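Uncharacterized protein (Bacteroides uniformis, PDB 4JPQ) is of unknown function but probably binds carbohydrate through a family 9-like carbohydrate-binding domain. Local coordinates at residues Lys180-Lys185 with Ser199-Glu204. Sequence-based numbering, arbitrary orientation. Where two conformers were deposited one is given.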
ATOM      1  N   LYS A 180      -7.339   3.622 -10.727  1.00 64.20           N
ATOM      2  CA  LYS A 180      -7.619   4.583  -9.672  1.00 64.02           C
ATOM      3  C   LYS A 180      -7.248   3.970  -8.313  1.00 62.12           C
ATOM      4  O   LYS A 180      -7.543   2.810  -8.050  1.00 58.77           O
ATOM      5  CB  LYS A 180      -9.081   5.031  -9.727  1.00 63.82           C
ATOM      6  CG  LYS A 180      -9.449   5.635 -11.087  1.00 75.81           C
ATOM      7  CD  LYS A 180     -10.475   6.746 -10.992  1.00 82.85           C
ATOM      8  CE  LYS A 180      -9.846   8.040 -10.485  1.00 87.06           C
ATOM      9  NZ  LYS A 180     -10.875   9.069 -10.185  1.00 96.53           N
ATOM     10  N   GLY A 181      -6.581   4.744  -7.466  1.00 57.27           N
ATOM     11  CA  GLY A 181      -6.180   4.253  -6.157  1.00 54.51           C
ATOM     12  C   GLY A 181      -5.700   5.310  -5.191  1.00 56.52           C
ATOM     13  O   GLY A 181      -5.761   6.511  -5.475  1.00 54.26           O
ATOM     14  N   ASN A 182      -5.247   4.854  -4.027  1.00 51.53           N
ATOM     15  CA  ASN A 182      -4.704   5.747  -3.003  1.00 54.06           C
ATOM     16  C   ASN A 182      -3.720   4.974  -2.123  1.00 48.58           C
ATOM     17  O   ASN A 182      -3.697   3.722  -2.144  1.00 41.32           O
ATOM     18  CB  ASN A 182      -5.856   6.359  -2.178  1.00 57.01           C
ATOM     19  CG  ASN A 182      -5.539   7.743  -1.611  1.00 54.46           C
ATOM     20  OD1 ASN A 182      -4.382   8.144  -1.478  1.00 53.98           O
ATOM     21  ND2 ASN A 182      -6.592   8.479  -1.260  1.00 60.14           N
ATOM     22  N   PHE A 183      -2.910   5.726  -1.375  1.00 42.93           N
ATOM     23  CA  PHE A 183      -1.880   5.154  -0.502  1.00 51.14           C
ATOM     24  C   PHE A 183      -2.057   5.719   0.893  1.00 52.76           C
ATOM     25  O   PHE A 183      -2.346   6.908   1.032  1.00 50.92           O
ATOM     26  CB  PHE A 183      -0.486   5.471  -1.047  1.00 53.39           C
ATOM     27  CG  PHE A 183      -0.330   5.160  -2.512  1.00 53.25           C
ATOM     28  CD1 PHE A 183      -0.749   6.076  -3.475  1.00 52.98           C
ATOM     29  CD2 PHE A 183       0.208   3.939  -2.938  1.00 52.02           C
ATOM     30  CE1 PHE A 183      -0.632   5.788  -4.827  1.00 53.91           C
ATOM     31  CE2 PHE A 183       0.336   3.656  -4.293  1.00 49.97           C
ATOM     32  CZ  PHE A 183      -0.091   4.577  -5.240  1.00 51.45           C
ATOM     33  N   TYR A 184      -1.927   4.863   1.914  1.00 51.19           N
ATOM     34  CA  TYR A 184      -2.133   5.288   3.297  1.00 46.36           C
ATOM     35  C   TYR A 184      -1.105   4.766   4.298  1.00 46.89           C
ATOM     36  O   TYR A 184      -0.460   3.737   4.078  1.00 43.96           O
ATOM     37  CB  TYR A 184      -3.508   4.841   3.819  1.00 48.26           C
ATOM     38  CG  TYR A 184      -4.704   5.052   2.925  1.00 45.06           C
ATOM     39  CD1 TYR A 184      -5.110   6.331   2.568  1.00 52.88           C
ATOM     40  CD2 TYR A 184      -5.482   3.967   2.489  1.00 43.22           C
ATOM     41  CE1 TYR A 184      -6.234   6.537   1.763  1.00 55.03           C
ATOM     42  CE2 TYR A 184      -6.602   4.158   1.684  1.00 49.13           C
ATOM     43  CZ  TYR A 184      -6.992   5.440   1.336  1.00 51.90           C
ATOM     44  OH  TYR A 184      -8.096   5.614   0.539  1.00 46.81           O
ATOM     45  N   LYS A 185      -1.027   5.491   5.417  1.00 48.89           N
ATOM     46  CA  LYS A 185      -0.228   5.151   6.595  1.00 47.63           C
ATOM     47  C   LYS A 185      -1.135   5.263   7.826  1.00 50.46           C
ATOM     48  O   LYS A 185      -1.939   6.204   7.927  1.00 48.46           O
ATOM     49  CB  LYS A 185       0.904   6.134   6.765  1.00 46.34           C
ATOM     50  CG  LYS A 185       1.743   5.963   8.022  1.00 45.89           C
ATOM     51  CD  LYS A 185       2.633   4.732   7.985  1.00 48.77           C
ATOM     52  CE  LYS A 185       3.401   4.529   9.294  1.00 49.22           C
ATOM     53  NZ  LYS A 185       2.619   3.973  10.434  1.00 49.34           N
ATOM     54  N   SER A 199      -3.689  11.090  -1.853  1.00 53.14           N
ATOM     55  CA  SER A 199      -4.678  11.983  -2.453  1.00 59.71           C
ATOM     56  C   SER A 199      -5.656  12.311  -1.327  1.00 64.58           C
ATOM     57  O   SER A 199      -5.919  11.415  -0.490  1.00 51.33           O
ATOM     58  CB  SER A 199      -5.392  11.350  -3.640  1.00 58.55           C
ATOM     59  OG  SER A 199      -6.308  12.265  -4.203  1.00 59.53           O
ATOM     60  N   PRO A 200      -6.203  13.565  -1.297  1.00 60.63           N
ATOM     61  CA  PRO A 200      -7.060  13.937  -0.158  1.00 65.67           C
ATOM     62  C   PRO A 200      -8.442  13.286  -0.112  1.00 68.41           C
ATOM     63  O   PRO A 200      -8.978  12.886  -1.146  1.00 77.78           O
ATOM     64  CB  PRO A 200      -7.179  15.468  -0.278  1.00 71.84           C
ATOM     65  CG  PRO A 200      -6.044  15.878  -1.148  1.00 76.99           C
ATOM     66  CD  PRO A 200      -5.909  14.747  -2.124  1.00 66.58           C
ATOM     67  N   ILE A 201      -8.988  13.215   1.106  1.00 65.73           N
ATOM     68  CA  ILE A 201     -10.302  12.621   1.418  1.00 65.77           C
ATOM     69  C   ILE A 201     -11.100  13.665   2.194  1.00 68.19           C
ATOM     70  O   ILE A 201     -10.576  14.245   3.151  1.00 72.09           O
ATOM     71  CB  ILE A 201     -10.161  11.336   2.270  1.00 66.21           C
ATOM     72  CG1 ILE A 201      -9.449  10.238   1.470  1.00 69.84           C
ATOM     73  CG2 ILE A 201     -11.529  10.841   2.745  1.00 71.75           C
ATOM     74  CD1 ILE A 201      -8.964   9.072   2.304  1.00 70.81           C
ATOM     75  N   GLY A 202     -12.363  13.863   1.794  1.00 66.25           N
ATOM     76  CA  GLY A 202     -13.253  14.863   2.390  1.00 72.04           C
ATOM     77  C   GLY A 202     -14.418  14.312   3.197  1.00 73.16           C
ATOM     78  O   GLY A 202     -15.464  14.940   3.256  1.00 88.64           O
ATOM     79  N   LEU A 203     -14.239  13.150   3.820  1.00 71.56           N
ATOM     80  CA  LEU A 203     -15.268  12.541   4.659  1.00 73.40           C
ATOM     81  C   LEU A 203     -15.066  13.150   6.030  1.00 75.14           C
ATOM     82  O   LEU A 203     -13.928  13.480   6.399  1.00 76.56           O
ATOM     83  CB  LEU A 203     -15.143  11.017   4.672  1.00 74.23           C
ATOM     84  CG  LEU A 203     -15.310  10.353   3.292  1.00 77.20           C
ATOM     85  CD1 LEU A 203     -14.924   8.882   3.334  1.00 73.02           C
ATOM     86  CD2 LEU A 203     -16.721  10.528   2.740  1.00 78.12           C
ATOM     87  N   GLU A 204     -16.146  13.248   6.806  1.00 75.62           N
ATOM     88  CA  GLU A 204     -16.129  13.877   8.144  0.50 79.54           C
ATOM     89  C   GLU A 204     -15.162  13.262   9.183  1.00 74.13           C
ATOM     90  O   GLU A 204     -14.815  13.919  10.146  1.00 77.91           O
ATOM     91  CB  GLU A 204     -17.548  13.974   8.752  0.50 83.38           C
ATOM     92  CG  GLU A 204     -18.267  12.653   8.997  0.50 79.97           C
ATOM     93  CD  GLU A 204     -19.403  12.781   9.997  0.50 78.02           C
ATOM     94  OE1 GLU A 204     -19.762  13.923  10.372  0.50 72.87           O
ATOM     95  OE2 GLU A 204     -19.917  11.727  10.421  0.50 75.95           O
TER
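The side-chain amide of Asn182 lies against the backbone of Ser199 and bonds to it twice. Asn182 OD1 accepts from Ser199 N at 3.0 Å, with a nearly straight N-H...O angle of 170°. Asn182 ND2 gives a hydrogen to Ser199 O at 3.1 Å. That oxygen lies almost in the amide plane of Asn182, whereas ND2 stands above the carbonyl plane of Ser199. CG of Asn182 is anti to the backbone N (chi1 -151°), which carries the amide across to the loop. Asn182 OD1 also accepts from Phe183 N at 2.8 Å, and its two donors come from opposite faces of the amide plane. Beside this pair, Ile201 extends CD1 to CE1 of the Tyr184 ring at 3.8 Å, and the two side chains cross at about a right angle. Phe208 stacks on the same tyrosine ring. The contact thus ties strand 178-186 to the loop following strand 195-197. A leucine here would probably leave Ser199 N and Phe183 N without the acceptor OD1, and Ser199 O without its bond from ND2. The amide thus appears to take the place of backbone pairing, bonding to both polar groups of buried Ser199; Ser199 O is also held by Ser197 OG.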